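YycN protein (Bacillus subtilis, PDB 1ON0) is probably an acyltransferase of the GNAT acetyltransferase family, with no specific substrate established, and forms a homodimer. Local coordinates at residues T6-T10 with E11-S15. Numbering follows the deposited sequence.
Sequences TPMQT and EEFRS
Glu12 reaches back past the start of helix 10-31 and takes the backbone N-H of Gln9 on its carboxylate, with Gln9 N to Glu12 OE1 at 3.1 Å and an N-H...O angle of 155°. The donor comes from above the carboxylate plane, 37° out of it. Two torsions account for the reach: CG lies beside the backbone N of Glu12, and the chain then runs extended (chi2 168°) toward the preceding loop. The same OE1 accepts a water proton at 2.7 Å from the water oxygen, and that water also donates to Pro7 O, bridging the end of strand 4-7 to the helix. Gln9 occupies the N-cap position, and its carbonyl receives Phe13 N: the N to O distance is 3.0 Å, with the donor nearly in line with the C=O bond. Beside it, Thr10 OG1 donates to Glu11 OE1 at 2.6 Å, meeting the carboxylate on its anti side; a bend of Glu11 at its second torsion lays the acid alongside Gln9, whose CB is 3.2 Å from Glu11 OE1. On the inward side, selenomethionine Met8 crosses the base of Phe13, its SE 3.9 Å from Phe13 CA, and both side chains rest on Leu62 and Leu55. An alanine in place of Glu12 would probably leave Gln9 N without this acceptor and take one anchor from the bridging water. Glu12 supplies the N3-to-N-cap half of a capping box where strand 4-7, outermost in this chain's sheet, meets the first GNAT helix; first-turn N-H groups point back toward its start, and the dipole's positive end would probably stabilise both acids.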
ATOM      1  N   THR B   6      -3.563 -20.633   4.711  1.00 24.39           N
ATOM      2  CA  THR B   6      -4.206 -21.900   4.416  1.00 24.41           C
ATOM      3  C   THR B   6      -3.087 -22.905   4.180  1.00 26.47           C
ATOM      4  O   THR B   6      -2.110 -22.611   3.491  1.00 25.77           O
ATOM      5  CB  THR B   6      -5.069 -21.839   3.133  1.00 25.65           C
ATOM      6  OG1 THR B   6      -5.901 -20.676   3.175  1.00 23.53           O
ATOM      7  CG2 THR B   6      -5.946 -23.084   3.023  1.00 20.62           C
ATOM      8  N   PRO B   7      -3.203 -24.106   4.761  1.00 29.59           N
ATOM      9  CA  PRO B   7      -2.132 -25.087   4.532  1.00 30.33           C
ATOM     10  C   PRO B   7      -2.047 -25.456   3.039  1.00 29.04           C
ATOM     11  O   PRO B   7      -3.066 -25.651   2.393  1.00 29.57           O
ATOM     12  CB  PRO B   7      -2.532 -26.257   5.439  1.00 24.54           C
ATOM     13  CG  PRO B   7      -4.021 -26.093   5.605  1.00 27.77           C
ATOM     14  CD  PRO B   7      -4.238 -24.619   5.673  1.00 24.56           C
HETATM   15  N   MSE B   8      -0.840 -25.514   2.489  1.00 24.11           N
HETATM   16  CA  MSE B   8      -0.675 -25.846   1.073  1.00 26.54           C
HETATM   17  C   MSE B   8      -1.186 -27.244   0.763  1.00 28.71           C
HETATM   18  O   MSE B   8      -1.125 -28.144   1.599  1.00 27.83           O
HETATM   19  CB  MSE B   8       0.790 -25.807   0.642  1.00 29.55           C
HETATM   20  CG  MSE B   8       1.494 -24.462   0.733  1.00 30.22           C
HETATM   21 SE   MSE B   8       3.177 -24.539  -0.231  1.00 30.34          SE
HETATM   22  CE  MSE B   8       3.887 -26.150   0.536  1.00 32.98           C
ATOM     23  N   GLN B   9      -1.676 -27.406  -0.457  1.00 25.01           N
ATOM     24  CA  GLN B   9      -2.181 -28.677  -0.954  1.00 29.66           C
ATOM     25  C   GLN B   9      -1.058 -29.232  -1.822  1.00 31.78           C
ATOM     26  O   GLN B   9      -0.213 -28.475  -2.301  1.00 28.79           O
ATOM     27  CB  GLN B   9      -3.404 -28.449  -1.834  1.00 64.20           C
ATOM     28  CG  GLN B   9      -4.480 -27.583  -1.219  1.00 71.20           C
ATOM     29  CD  GLN B   9      -5.428 -28.376  -0.355  1.00 74.61           C
ATOM     30  OE1 GLN B   9      -5.021 -28.983   0.637  1.00 77.90           O
ATOM     31  NE2 GLN B   9      -6.703 -28.385  -0.731  1.00 77.11           N
ATOM     32  N   THR B  10      -1.067 -30.542  -2.046  1.00 48.51           N
ATOM     33  CA  THR B  10      -0.046 -31.203  -2.857  1.00 50.37           C
ATOM     34  C   THR B  10       0.248 -30.461  -4.166  1.00 51.66           C
ATOM     35  O   THR B  10       1.388 -30.443  -4.636  1.00 53.21           O
ATOM     36  CB  THR B  10      -0.468 -32.646  -3.199  1.00 69.45           C
ATOM     37  OG1 THR B  10      -1.558 -32.625  -4.133  1.00 68.24           O
ATOM     38  CG2 THR B  10      -0.916 -33.378  -1.934  1.00 68.99           C
ATOM     39  N   GLU B  11      -0.775 -29.847  -4.752  1.00 42.99           N
ATOM     40  CA  GLU B  11      -0.601 -29.112  -5.998  1.00 43.67           C
ATOM     41  C   GLU B  11       0.356 -27.943  -5.763  1.00 44.32           C
ATOM     42  O   GLU B  11       1.374 -27.801  -6.444  1.00 43.92           O
ATOM     43  CB  GLU B  11      -1.944 -28.569  -6.501  1.00 53.56           C
ATOM     44  CG  GLU B  11      -3.116 -29.552  -6.465  1.00 53.24           C
ATOM     45  CD  GLU B  11      -3.676 -29.769  -5.059  1.00 53.74           C
ATOM     46  OE1 GLU B  11      -3.038 -30.467  -4.245  1.00 50.37           O
ATOM     47  OE2 GLU B  11      -4.764 -29.233  -4.764  1.00 53.88           O
ATOM     48  N   GLU B  12       0.018 -27.111  -4.785  1.00 60.75           N
ATOM     49  CA  GLU B  12       0.820 -25.941  -4.445  1.00 59.39           C
ATOM     50  C   GLU B  12       2.237 -26.282  -4.014  1.00 56.78           C
ATOM     51  O   GLU B  12       3.198 -25.701  -4.501  1.00 57.14           O
ATOM     52  CB  GLU B  12       0.151 -25.152  -3.318  1.00 52.40           C
ATOM     53  CG  GLU B  12      -1.096 -24.405  -3.718  1.00 55.44           C
ATOM     54  CD  GLU B  12      -1.852 -23.899  -2.516  1.00 57.56           C
ATOM     55  OE1 GLU B  12      -2.493 -24.725  -1.830  1.00 57.75           O
ATOM     56  OE2 GLU B  12      -1.794 -22.680  -2.251  1.00 60.63           O
ATOM     57  N   PHE B  13       2.356 -27.214  -3.079  1.00 45.77           N
ATOM     58  CA  PHE B  13       3.658 -27.612  -2.571  1.00 43.73           C
ATOM     59  C   PHE B  13       4.676 -27.853  -3.687  1.00 42.17           C
ATOM     60  O   PHE B  13       5.676 -27.137  -3.783  1.00 40.94           O
ATOM     61  CB  PHE B  13       3.512 -28.858  -1.694  1.00 40.08           C
ATOM     62  CG  PHE B  13       4.809 -29.378  -1.164  1.00 39.43           C
ATOM     63  CD1 PHE B  13       5.713 -28.523  -0.543  1.00 38.43           C
ATOM     64  CD2 PHE B  13       5.139 -30.719  -1.308  1.00 40.38           C
ATOM     65  CE1 PHE B  13       6.927 -28.994  -0.078  1.00 37.24           C
ATOM     66  CE2 PHE B  13       6.355 -31.204  -0.847  1.00 38.97           C
ATOM     67  CZ  PHE B  13       7.249 -30.340  -0.232  1.00 40.07           C
ATOM     68  N   ARG B  14       4.412 -28.847  -4.531  1.00 37.37           N
ATOM     69  CA  ARG B  14       5.308 -29.183  -5.636  1.00 34.98           C
ATOM     70  C   ARG B  14       5.754 -27.941  -6.433  1.00 33.11           C
ATOM     71  O   ARG B  14       6.943 -27.777  -6.712  1.00 31.69           O
ATOM     72  CB  ARG B  14       4.632 -30.235  -6.532  1.00 36.22           C
ATOM     73  CG  ARG B  14       4.288 -31.536  -5.773  1.00 36.37           C
ATOM     74  CD  ARG B  14       3.726 -32.621  -6.686  1.00 37.47           C
ATOM     75  NE  ARG B  14       4.690 -32.979  -7.725  1.00 39.60           N
ATOM     76  CZ  ARG B  14       5.737 -33.772  -7.533  1.00 39.91           C
ATOM     77  NH1 ARG B  14       5.958 -34.311  -6.341  1.00 42.51           N
ATOM     78  NH2 ARG B  14       6.588 -33.994  -8.522  1.00 42.01           N
ATOM     79  N   SER B  15       4.803 -27.069  -6.767  1.00 28.14           N
ATOM     80  CA  SER B  15       5.073 -25.825  -7.496  1.00 28.40           C
ATOM     81  C   SER B  15       5.849 -24.856  -6.612  1.00 28.16           C
ATOM     82  O   SER B  15       6.665 -24.064  -7.086  1.00 27.86           O
ATOM     83  CB  SER B  15       3.764 -25.150  -7.920  1.00 54.59           C
ATOM     84  OG  SER B  15       3.011 -25.966  -8.807  1.00 58.91           O
TER
HETATM   85  O   HOH W   1      -3.847 -23.475   0.203  1.00 32.77           O